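Sucrose 6(F)-phosphate phosphorylase (Thermoanaerobacterium thermosaccharolyticum DSM 571, PDB 6S9V) is a phosphorylase of the alpha-amylase family, a carbohydrate-active enzyme built on a closed TIM barrel with an added five-stranded antiparallel sheet. Local coordinates at residues K85-A88 against E89-I93; N38-E42 against K43-D47; K286-E289 against M290-Y294; K296-P299 against I300-T304. One frame throughout, in Å; residues are numbered along the deposited sequence.

In the fold
The contacts run along the chain in the order 2, 1, 3, 4. Contacts 2 and 1, their centres about 12 Å apart, belong to successive beta-alpha-beta units of the barrel, around helices 34-44 and 81-88; they touch where Phe-91 CE2 meets Leu-41 CD1 at 3.8 Å. Contacts 3 and 4 lie about 15 Å apart between centres and follow each other from the loop before helix 289-295 to strand 302-304, meeting where Tyr-294 packs on Gln-302. The two pairs are well separated, with about 37 Å between the centres of contacts 1 and 3. Contacts 1 and 4 reach the same eight-stranded barrel, while contact 3 packs helix 289-295 between helix 275-285 and the antiparallel sheet.

Contact 1 of 4, residues K85-A88 against E89-I93; sequences KKMA and ENFDI
Met-87 O takes two backbone hydrogen bonds from the turn that leads out of helix 81-88, one from Asn-90 N at 2.9 Å and one from Phe-91 N, also at 2.9 Å. This turn carries the chain into strand 92-97 and so completes a beta-alpha-beta unit of the TIM barrel. The two donors come differently: Phe-91 N is nearly in line with the carbonyl, with a C=O...N angle of 164°, whereas Asn-90 N stands above the carbonyl plane. Glu-89 N also approaches its acceptor from above the plane, giving to Lys-86 O at 3.1 Å, and has a further, weak bond to Lys-85 O. Ala-88 CA makes a CH...O contact of 3.3 Å with Phe-91 O, where the chain turns back past the end of the helix.

Among the side chains Met-87 is the central one. Its CG lies anti to the backbone N (chi1 -167°), and from there it meets Phe-91 CD2 at 3.8 Å and the branch tip of Ile-93. The Phe-91 ring presents its edge, near the ring plane, to Met-87 O. Phe-91 also rests on Val-52 and Met-87 on Ile-54, both of the preceding strand 51-54, so the turn is packed onto the barrel wall. Ile-93 points its CB back at the helix and puts CG1 against Ala-88 CB at 3.6 Å. Beyond it the isoleucine runs at about a right angle to the methionine, bringing CD1 within 3.6 Å of Met-87 CG and 3.7 Å of Met-87 SD.

Contact 2 of 4, residues N38-E42 against K43-D47; sequences NDVLE and KYFSD
Leu-41 O accepts from Phe-45 N at 2.9 Å, the last of four successive i to i+4 bonds, after Asn-38 O with Glu-42 N, Asp-39 O with Lys-43 N and Val-40 O with Tyr-44 N, and Phe-45 is where the backbone departs from helical angles. The next step of the pattern is taken over by a water, which donates to Glu-42 O at 2.7 Å and accepts from Ser-46 N at 3.0 Å.

On the inner side, Val-40 and Phe-45 lie side by side and point the same way. With Val-40 CG1 anti to the backbone N (chi1 161°), that methyl reaches Phe-45 CE2 at 3.5 Å and, more loosely, Tyr-44 CD2 at 4.0 Å. Leu-41 meets the phenylalanine at about a right angle, its CD2 4.1 Å from Phe-45 CB. The rings are also covered by their chain neighbours: Tyr-44 CB sits 3.4 Å above the centre of the Phe-45 ring, and Lys-43 CG lies over a face of the Tyr-44 ring.

Outside the segments, Val-40 and Tyr-44 rest on Ile-425, Phe-45 on Leu-438, and Asp-47 makes a salt bridge to Arg-442. The arrangement is a helix C-terminus within a beta-alpha-beta unit, here the first of the TIM barrel, where helix 34-44 links strands 22-25 and 51-54.

Contact 3 of 4, residues K286-E289 against M290-Y294; sequences KSNE and MLYHY
Asn-288 lays its side-chain amide on the ring of Tyr-292, one helical turn further on. The two planes are only 19° apart, and ND2 hangs 3.9 Å above the ring plane of Tyr-292, over its centre, while Asn-288 CB touches Tyr-292 CD1 at 3.9 Å. Asn-288 CG, tucked between its own backbone N and carbonyl carbon (chi1 70°), puts the amide over the ring. The same two residues are joined through the backbone: Tyr-292 N donates to Asn-288 O at 2.7 Å, nearly along the C=O axis, with an N-H...O angle of 168°. In the next step His-293 N gives to Glu-289 O at 3.0 Å.

Behind these bonds is the turn that starts helix 289-295. Ser-287 OG accepts from Glu-289 N at 3.3 Å, a capping bond that occupies a backbone N-H at the beginning of the helix. Ser-287 O is tied in by a water, which donates to it at 2.7 Å and accepts from Leu-291 N at 2.9 Å, so another N-H of the first turn is served.

Both stacked groups are held at their polar ends by the antiparallel sheet and the loop between its strands 453-456 and 463-470: Asn-288 ND2 bonds to Glu-463 O, and Tyr-292 OH to Glu-457 O and Arg-465 N. Leu-291 packs on Leu-275 and Thr-282 and also on Ile-464, while Met-290 lies on Thr-278 and Tyr-281. The first turn of helix 289-295 is thereby held between helix 275-285 and the antiparallel sheet.

Contact 4 of 4, residues K296-P299 against I300-T304; sequences KNRP and INQFT
One face of the Arg-298 guanidinium carries the amide nitrogen of Gln-302, the two planes 22° apart, with Gln-302 NE2 3.5 Å from Arg-298 NE and 3.7 Å from Arg-298 CZ. Thr-304 CG2 comes obliquely to the same group, 3.8 Å from Arg-298 NH2. The N-H groups of the guanidinium are used on other partners: NH2 forms a salt bridge with Asp-272 and NH1 bonds to Pro-386 O. A bend at chi3 (-90°) in the arginine chain turns the flat group over the glutamine.

The amide is fixed in turn by Pro-299. Gln-302 NE2 donates to Pro-299 O at 2.9 Å, almost straight at 173°, and the acceptor lies in the amide plane, which holds the group's rotation. Pro-299 CG packs against the same nitrogen, 3.7 Å from Gln-302 NE2. Between the two residues the chain folds through an inverse gamma turn centred on Asn-301, with a weak bond from Gln-302 N to Ile-300 O.

Pro-299 rests on Tyr-261 and Ala-264 of helix 257-265, and the loop 296-301 leads the chain from helix 289-295 into strand 302-304, which runs in the barrel between strands 269-271 and 388-392.

Contact 1 of 4, residues K85-A88 against E89-I93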
loop_
_atom_site.group_PDB
_atom_site.type_symbol
_atom_site.label_atom_id
_atom_site.label_comp_id
_atom_site.label_asym_id
_atom_site.label_seq_id
_atom_site.Cartn_x
_atom_site.Cartn_y
_atom_site.Cartn_z
ATOM N N LYS A 85 10.227 2.443 18.306
ATOM C CA LYS A 85 9.521 2.668 19.560
ATOM C C LYS A 85 9.408 4.155 19.862
ATOM O O LYS A 85 8.351 4.630 20.292
ATOM C CB LYS A 85 10.245 1.944 20.690
ATOM C CG LYS A 85 9.547 2.008 22.043
ATOM C CD LYS A 85 10.392 1.313 23.097
ATOM C CE LYS A 85 9.678 1.211 24.433
ATOM N NZ LYS A 85 10.516 0.483 25.429
ATOM N N LYS A 86 10.488 4.907 19.634
ATOM C CA LYS A 86 10.459 6.341 19.890
ATOM C C LYS A 86 9.483 7.038 18.955
ATOM O O LYS A 86 8.715 7.905 19.388
ATOM C CB LYS A 86 11.867 6.922 19.740
ATOM C CG LYS A 86 11.945 8.432 19.869
ATOM C CD LYS A 86 13.390 8.906 19.940
ATOM C CE LYS A 86 13.488 10.419 19.803
ATOM N NZ LYS A 86 14.874 10.914 20.022
ATOM N N MET A 87 9.471 6.647 17.683
ATOM C CA MET A 87 8.516 7.222 16.742
ATOM C C MET A 87 7.086 6.883 17.147
ATOM O O MET A 87 6.178 7.710 17.004
ATOM C CB MET A 87 8.814 6.722 15.325
ATOM C CG MET A 87 8.089 7.487 14.211
ATOM S SD MET A 87 8.439 6.865 12.534
ATOM C CE MET A 87 10.219 7.019 12.561
ATOM N N ALA A 88 6.866 5.665 17.652
ATOM C CA ALA A 88 5.532 5.259 18.079
ATOM C C ALA A 88 5.030 6.078 19.262
ATOM O O ALA A 88 3.822 6.102 19.524
ATOM C CB ALA A 88 5.532 3.775 18.439
ATOM N N GLU A 89 5.918 6.765 19.972
ATOM C CA GLU A 89 5.466 7.651 21.034
ATOM C C GLU A 89 4.760 8.881 20.481
ATOM O O GLU A 89 3.958 9.493 21.192
ATOM C CB GLU A 89 6.655 8.081 21.892
ATOM C CG GLU A 89 7.322 6.949 22.655
ATOM C CD GLU A 89 8.622 7.378 23.325
ATOM O OE1 GLU A 89 9.320 8.264 22.781
ATOM O OE2 GLU A 89 8.928 6.851 24.418
ATOM N N ASN A 90 5.020 9.238 19.223
ATOM C CA ASN A 90 4.462 10.436 18.621
ATOM C C ASN A 90 3.542 10.171 17.438
ATOM O O ASN A 90 2.751 11.056 17.087
ATOM C CB ASN A 90 5.603 11.351 18.147
ATOM C CG ASN A 90 6.615 11.639 19.241
ATOM O OD1 ASN A 90 7.784 11.253 19.134
ATOM N ND2 ASN A 90 6.171 12.287 20.305
ATOM N N PHE A 91 3.621 8.994 16.819
ATOM C CA PHE A 91 2.855 8.651 15.629
ATOM C C PHE A 91 2.354 7.219 15.741
ATOM O O PHE A 91 3.027 6.368 16.318
ATOM C CB PHE A 91 3.714 8.784 14.354
ATOM C CG PHE A 91 4.343 10.138 14.189
ATOM C CD1 PHE A 91 3.649 11.166 13.586
ATOM C CD2 PHE A 91 5.634 10.377 14.641
ATOM C CE1 PHE A 91 4.224 12.423 13.440
ATOM C CE2 PHE A 91 6.216 11.624 14.495
ATOM C CZ PHE A 91 5.510 12.649 13.894
ATOM N N ASP A 92 1.182 6.947 15.161
ATOM C CA ASP A 92 0.762 5.565 14.944
ATOM C C ASP A 92 1.686 4.922 13.916
ATOM O O ASP A 92 1.843 5.454 12.813
ATOM C CB ASP A 92 -0.674 5.471 14.440
ATOM C CG ASP A 92 -1.703 5.886 15.471
ATOM O OD1 ASP A 92 -1.404 5.859 16.680
ATOM O OD2 ASP A 92 -2.846 6.180 15.052
ATOM N N ILE A 93 2.306 3.798 14.263
ATOM C CA ILE A 93 3.239 3.126 13.363
ATOM C C ILE A 93 2.532 1.980 12.652
ATOM O O ILE A 93 1.872 1.149 13.282
ATOM C CB ILE A 93 4.476 2.617 14.123
ATOM C CG1 ILE A 93 5.170 3.770 14.848
ATOM C CG2 ILE A 93 5.437 1.945 13.162
ATOM C CD1 ILE A 93 5.577 4.918 13.963
#

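Contact 2 of 4, residues N38-E42 against K43-D47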
loop_
_atom_site.group_PDB
_atom_site.type_symbol
_atom_site.label_atom_id
_atom_site.label_comp_id
_atom_site.label_asym_id
_atom_site.label_seq_id
_atom_site.Cartn_x
_atom_site.Cartn_y
_atom_site.Cartn_z
ATOM N N ASN A 38 13.106 10.620 11.824
ATOM C CA ASN A 38 12.576 11.207 13.051
ATOM C C ASN A 38 12.918 12.694 13.146
ATOM O O ASN A 38 12.086 13.502 13.581
ATOM C CB ASN A 38 13.127 10.461 14.275
ATOM C CG ASN A 38 12.286 9.246 14.659
ATOM O OD1 ASN A 38 11.060 9.259 14.539
ATOM N ND2 ASN A 38 12.947 8.194 15.147
ATOM N N ASP A 39 14.143 13.069 12.764
ATOM C CA ASP A 39 14.528 14.478 12.784
ATOM C C ASP A 39 13.671 15.299 11.828
ATOM O O ASP A 39 13.245 16.410 12.163
ATOM C CB ASP A 39 16.012 14.643 12.436
ATOM C CG ASP A 39 16.941 14.088 13.508
ATOM O OD1 ASP A 39 16.480 13.841 14.640
ATOM O OD2 ASP A 39 18.146 13.917 13.220
ATOM N N VAL A 40 13.430 14.774 10.618
ATOM C CA VAL A 40 12.626 15.479 9.624
ATOM C C VAL A 40 11.185 15.602 10.092
ATOM O O VAL A 40 10.560 16.658 9.949
ATOM C CB VAL A 40 12.724 14.753 8.266
ATOM C CG1 VAL A 40 11.587 15.151 7.346
ATOM C CG2 VAL A 40 14.074 15.048 7.603
ATOM N N LEU A 41 10.633 14.530 10.667
ATOM C CA LEU A 41 9.287 14.600 11.222
ATOM C C LEU A 41 9.192 15.672 12.299
ATOM O O LEU A 41 8.230 16.449 12.331
ATOM C CB LEU A 41 8.882 13.242 11.786
ATOM C CG LEU A 41 8.522 12.157 10.779
ATOM C CD1 LEU A 41 8.439 10.819 11.489
ATOM C CD2 LEU A 41 7.204 12.479 10.046
ATOM N N GLU A 42 10.184 15.732 13.190
ATOM C CA GLU A 42 10.166 16.723 14.260
ATOM C C GLU A 42 10.344 18.131 13.705
ATOM O O GLU A 42 9.731 19.082 14.202
ATOM C CB GLU A 42 11.247 16.408 15.293
ATOM C CG GLU A 42 11.378 17.470 16.402
ATOM C CD GLU A 42 12.416 17.115 17.468
ATOM O OE1 GLU A 42 12.770 15.929 17.597
ATOM O OE2 GLU A 42 12.871 18.031 18.184
ATOM N N LYS A 43 11.164 18.289 12.665
ATOM C CA LYS A 43 11.445 19.631 12.177
ATOM C C LYS A 43 10.243 20.220 11.447
ATOM O O LYS A 43 9.903 21.393 11.652
ATOM C CB LYS A 43 12.664 19.598 11.257
ATOM C CG LYS A 43 13.164 20.953 10.811
ATOM C CD LYS A 43 14.495 20.816 10.074
ATOM C CE LYS A 43 14.957 22.139 9.480
ATOM N NZ LYS A 43 15.071 23.231 10.492
ATOM N N TYR A 44 9.565 19.415 10.616
ATOM C CA TYR A 44 8.559 19.943 9.705
ATOM C C TYR A 44 7.144 19.398 9.873
ATOM O O TYR A 44 6.201 20.059 9.416
ATOM C CB TYR A 44 8.950 19.652 8.241
ATOM C CG TYR A 44 10.318 20.095 7.808
ATOM C CD1 TYR A 44 10.627 21.439 7.658
ATOM C CD2 TYR A 44 11.293 19.159 7.491
ATOM C CE1 TYR A 44 11.886 21.836 7.243
ATOM C CE2 TYR A 44 12.546 19.548 7.072
ATOM C CZ TYR A 44 12.836 20.882 6.943
ATOM O OH TYR A 44 14.099 21.254 6.524
ATOM N N PHE A 45 6.954 18.225 10.489
ATOM C CA PHE A 45 5.708 17.500 10.270
ATOM C C PHE A 45 5.047 16.983 11.540
ATOM O O PHE A 45 4.203 16.077 11.459
ATOM C CB PHE A 45 5.953 16.307 9.332
ATOM C CG PHE A 45 6.644 16.663 8.043
ATOM C CD1 PHE A 45 6.159 17.665 7.235
ATOM C CD2 PHE A 45 7.761 15.955 7.623
ATOM C CE1 PHE A 45 6.792 17.992 6.045
ATOM C CE2 PHE A 45 8.395 16.270 6.432
ATOM C CZ PHE A 45 7.905 17.282 5.637
ATOM N N SER A 46 5.367 17.550 12.700
ATOM C CA SER A 46 4.887 16.971 13.950
ATOM C C SER A 46 3.360 16.893 13.994
ATOM O O SER A 46 2.803 15.904 14.484
ATOM C CB SER A 46 5.438 17.749 15.142
ATOM O OG SER A 46 6.780 17.363 15.366
ATOM N N ASP A 47 2.664 17.938 13.539
ATOM C CA ASP A 47 1.203 17.913 13.517
ATOM C C ASP A 47 0.674 17.731 12.100
ATOM O O ASP A 47 -0.527 17.895 11.853
ATOM C CB ASP A 47 0.619 19.170 14.165
ATOM C CG ASP A 47 0.989 20.442 13.429
ATOM O OD1 ASP A 47 1.992 20.444 12.685
ATOM O OD2 ASP A 47 0.260 21.434 13.587
HETATM O O HOH W 1 7.258 19.839 13.269
#

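Contact 3 of 4, residues K286-E289 against M290-Y294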
loop_
_atom_site.group_PDB
_atom_site.type_symbol
_atom_site.label_atom_id
_atom_site.label_comp_id
_atom_site.label_asym_id
_atom_site.label_seq_id
_atom_site.Cartn_x
_atom_site.Cartn_y
_atom_site.Cartn_z
ATOM N N LYS A 286 -12.201 16.445 -16.444
ATOM C CA LYS A 286 -13.053 17.498 -15.902
ATOM C C LYS A 286 -14.489 17.011 -15.745
ATOM O O LYS A 286 -15.447 17.701 -16.104
ATOM C CB LYS A 286 -13.011 18.749 -16.777
ATOM C CG LYS A 286 -11.639 19.351 -16.925
ATOM C CD LYS A 286 -11.704 20.640 -17.726
ATOM C CE LYS A 286 -10.315 21.197 -17.997
ATOM N NZ LYS A 286 -9.603 21.597 -16.747
ATOM N N SER A 287 -14.633 15.803 -15.203
ATOM C CA SER A 287 -15.947 15.210 -14.999
ATOM C C SER A 287 -15.974 14.501 -13.657
ATOM O O SER A 287 -15.079 13.707 -13.354
ATOM C CB SER A 287 -16.293 14.206 -16.103
ATOM O OG SER A 287 -17.440 13.455 -15.731
ATOM N N ASN A 288 -17.024 14.746 -12.883
ATOM C CA ASN A 288 -17.153 14.143 -11.567
ATOM C C ASN A 288 -17.897 12.812 -11.593
ATOM O O ASN A 288 -18.063 12.197 -10.535
ATOM C CB ASN A 288 -17.864 15.115 -10.607
ATOM C CG ASN A 288 -19.343 15.307 -10.934
ATOM O OD1 ASN A 288 -19.930 14.555 -11.720
ATOM N ND2 ASN A 288 -19.961 16.303 -10.305
ATOM N N GLU A 289 -18.311 12.335 -12.773
ATOM C CA GLU A 289 -19.321 11.278 -12.831
ATOM C C GLU A 289 -18.804 9.974 -12.236
ATOM O O GLU A 289 -19.501 9.320 -11.448
ATOM C CB GLU A 289 -19.769 11.059 -14.280
ATOM C CG GLU A 289 -20.608 12.192 -14.844
ATOM C CD GLU A 289 -21.458 11.786 -16.047
ATOM O OE1 GLU A 289 -21.961 10.642 -16.086
ATOM O OE2 GLU A 289 -21.622 12.624 -16.958
ATOM N N MET A 290 -17.593 9.572 -12.608
ATOM C CA MET A 290 -17.019 8.350 -12.055
ATOM C C MET A 290 -16.768 8.489 -10.560
ATOM O O MET A 290 -17.047 7.565 -9.786
ATOM C CB MET A 290 -15.717 8.019 -12.775
ATOM C CG MET A 290 -15.112 6.686 -12.397
ATOM S SD MET A 290 -13.536 6.398 -13.220
ATOM C CE MET A 290 -13.099 4.794 -12.540
ATOM N N LEU A 291 -16.233 9.634 -10.137
ATOM C CA LEU A 291 -15.972 9.864 -8.720
ATOM C C LEU A 291 -17.262 9.823 -7.915
ATOM O O LEU A 291 -17.331 9.191 -6.854
ATOM C CB LEU A 291 -15.269 11.206 -8.537
ATOM C CG LEU A 291 -15.060 11.680 -7.094
ATOM C CD1 LEU A 291 -14.102 10.759 -6.357
ATOM C CD2 LEU A 291 -14.551 13.124 -7.096
ATOM N N TYR A 292 -18.296 10.514 -8.397
ATOM C CA TYR A 292 -19.558 10.531 -7.672
ATOM C C TYR A 292 -20.167 9.139 -7.604
ATOM O O TYR A 292 -20.698 8.739 -6.561
ATOM C CB TYR A 292 -20.512 11.532 -8.314
ATOM C CG TYR A 292 -20.458 12.883 -7.626
ATOM C CD1 TYR A 292 -19.238 13.489 -7.346
ATOM C CD2 TYR A 292 -21.621 13.538 -7.243
ATOM C CE1 TYR A 292 -19.173 14.719 -6.711
ATOM C CE2 TYR A 292 -21.571 14.770 -6.613
ATOM C CZ TYR A 292 -20.342 15.352 -6.344
ATOM O OH TYR A 292 -20.284 16.570 -5.712
ATOM N N HIS A 293 -20.100 8.379 -8.699
ATOM C CA HIS A 293 -20.611 7.014 -8.659
ATOM C C HIS A 293 -19.855 6.176 -7.638
ATOM O O HIS A 293 -20.454 5.357 -6.930
ATOM C CB HIS A 293 -20.512 6.356 -10.035
ATOM C CG HIS A 293 -21.124 4.992 -10.087
ATOM N ND1 HIS A 293 -22.480 4.780 -9.949
ATOM C CD2 HIS A 293 -20.566 3.768 -10.241
ATOM C CE1 HIS A 293 -22.732 3.486 -10.029
ATOM N NE2 HIS A 293 -21.588 2.850 -10.204
ATOM N N TYR A 294 -18.538 6.377 -7.536
ATOM C CA TYR A 294 -17.729 5.602 -6.599
ATOM C C TYR A 294 -18.007 6.008 -5.153
ATOM O O TYR A 294 -18.153 5.151 -4.271
ATOM C CB TYR A 294 -16.242 5.760 -6.941
ATOM C CG TYR A 294 -15.331 4.954 -6.043
ATOM C CD1 TYR A 294 -15.614 3.622 -5.770
ATOM C CD2 TYR A 294 -14.190 5.513 -5.477
ATOM C CE1 TYR A 294 -14.801 2.873 -4.954
ATOM C CE2 TYR A 294 -13.357 4.762 -4.656
ATOM C CZ TYR A 294 -13.677 3.441 -4.400
ATOM O OH TYR A 294 -12.885 2.670 -3.585
HETATM O O HOH W 2 -15.052 11.304 -12.181
#

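Contact 4 of 4, residues K296-P299 against I300-T304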
loop_
_atom_site.group_PDB
_atom_site.type_symbol
_atom_site.label_atom_id
_atom_site.label_comp_id
_atom_site.label_asym_id
_atom_site.label_seq_id
_atom_site.Cartn_x
_atom_site.Cartn_y
_atom_site.Cartn_z
ATOM N N LYS A 296 -20.624 7.114 -3.823
ATOM C CA LYS A 296 -21.944 6.652 -3.413
ATOM C C LYS A 296 -22.020 5.139 -3.252
ATOM O O LYS A 296 -23.004 4.642 -2.700
ATOM C CB LYS A 296 -22.992 7.097 -4.444
ATOM C CG LYS A 296 -23.183 8.610 -4.546
ATOM C CD LYS A 296 -24.153 8.995 -5.674
ATOM C CE LYS A 296 -24.314 10.513 -5.788
ATOM N NZ LYS A 296 -25.261 10.913 -6.877
ATOM N N ASN A 297 -21.001 4.401 -3.700
ATOM C CA ASN A 297 -21.045 2.946 -3.740
ATOM C C ASN A 297 -19.677 2.376 -3.365
ATOM O O ASN A 297 -19.001 1.723 -4.156
ATOM C CB ASN A 297 -21.449 2.443 -5.125
ATOM C CG ASN A 297 -22.830 2.898 -5.536
ATOM O OD1 ASN A 297 -23.829 2.292 -5.157
ATOM N ND2 ASN A 297 -22.895 3.973 -6.315
ATOM N N ARG A 298 -19.254 2.625 -2.128
ATOM C CA ARG A 298 -17.965 2.132 -1.660
ATOM C C ARG A 298 -18.017 2.014 -0.150
ATOM O O ARG A 298 -18.708 2.801 0.502
ATOM C CB ARG A 298 -16.817 3.066 -2.081
ATOM C CG ARG A 298 -16.742 4.370 -1.301
ATOM C CD ARG A 298 -15.663 5.296 -1.840
ATOM N NE ARG A 298 -14.348 5.101 -1.224
ATOM C CZ ARG A 298 -14.009 5.545 -0.017
ATOM N NH1 ARG A 298 -14.903 6.179 0.732
ATOM N NH2 ARG A 298 -12.784 5.335 0.453
ATOM N N PRO A 299 -17.313 1.050 0.435
ATOM C CA PRO A 299 -17.199 1.028 1.899
ATOM C C PRO A 299 -16.348 2.198 2.363
ATOM O O PRO A 299 -15.455 2.669 1.654
ATOM C CB PRO A 299 -16.526 -0.317 2.190
ATOM C CG PRO A 299 -15.806 -0.676 0.918
ATOM C CD PRO A 299 -16.593 -0.062 -0.212
ATOM N N ILE A 300 -16.624 2.673 3.575
ATOM C CA ILE A 300 -15.886 3.836 4.055
ATOM C C ILE A 300 -14.657 3.462 4.872
ATOM O O ILE A 300 -13.796 4.323 5.103
ATOM C CB ILE A 300 -16.775 4.785 4.880
ATOM C CG1 ILE A 300 -17.193 4.147 6.200
ATOM C CG2 ILE A 300 -18.001 5.191 4.070
ATOM C CD1 ILE A 300 -17.986 5.094 7.086
ATOM N N ASN A 301 -14.556 2.221 5.347
ATOM C CA ASN A 301 -13.434 1.840 6.209
ATOM C C ASN A 301 -12.276 1.336 5.345
ATOM O O ASN A 301 -11.919 0.158 5.297
ATOM C CB ASN A 301 -13.890 0.848 7.268
ATOM C CG ASN A 301 -14.679 1.539 8.383
ATOM O OD1 ASN A 301 -14.101 2.147 9.292
ATOM N ND2 ASN A 301 -15.998 1.486 8.289
ATOM N N GLN A 302 -11.693 2.299 4.641
ATOM C CA GLN A 302 -10.562 2.079 3.758
ATOM C C GLN A 302 -9.461 3.083 4.070
ATOM O O GLN A 302 -9.718 4.182 4.565
ATOM C CB GLN A 302 -10.950 2.239 2.294
ATOM C CG GLN A 302 -12.149 1.443 1.846
ATOM C CD GLN A 302 -12.256 1.417 0.332
ATOM O OE1 GLN A 302 -11.324 0.995 -0.358
ATOM N NE2 GLN A 302 -13.375 1.896 -0.192
ATOM N N PHE A 303 -8.228 2.700 3.760
ATOM C CA PHE A 303 -7.111 3.632 3.758
ATOM C C PHE A 303 -6.991 4.205 2.357
ATOM O O PHE A 303 -6.830 3.447 1.392
ATOM C CB PHE A 303 -5.825 2.938 4.178
ATOM C CG PHE A 303 -5.726 2.710 5.653
ATOM C CD1 PHE A 303 -6.521 1.763 6.270
ATOM C CD2 PHE A 303 -4.843 3.445 6.418
ATOM C CE1 PHE A 303 -6.427 1.546 7.633
ATOM C CE2 PHE A 303 -4.745 3.237 7.779
ATOM C CZ PHE A 303 -5.541 2.290 8.389
ATOM N N THR A 304 -7.110 5.526 2.240
ATOM C CA THR A 304 -7.066 6.164 0.933
ATOM C C THR A 304 -5.659 6.641 0.603
ATOM O O THR A 304 -4.819 6.872 1.478
ATOM C CB THR A 304 -8.022 7.354 0.846
ATOM O OG1 THR A 304 -7.584 8.399 1.723
ATOM C CG2 THR A 304 -9.439 6.938 1.198
#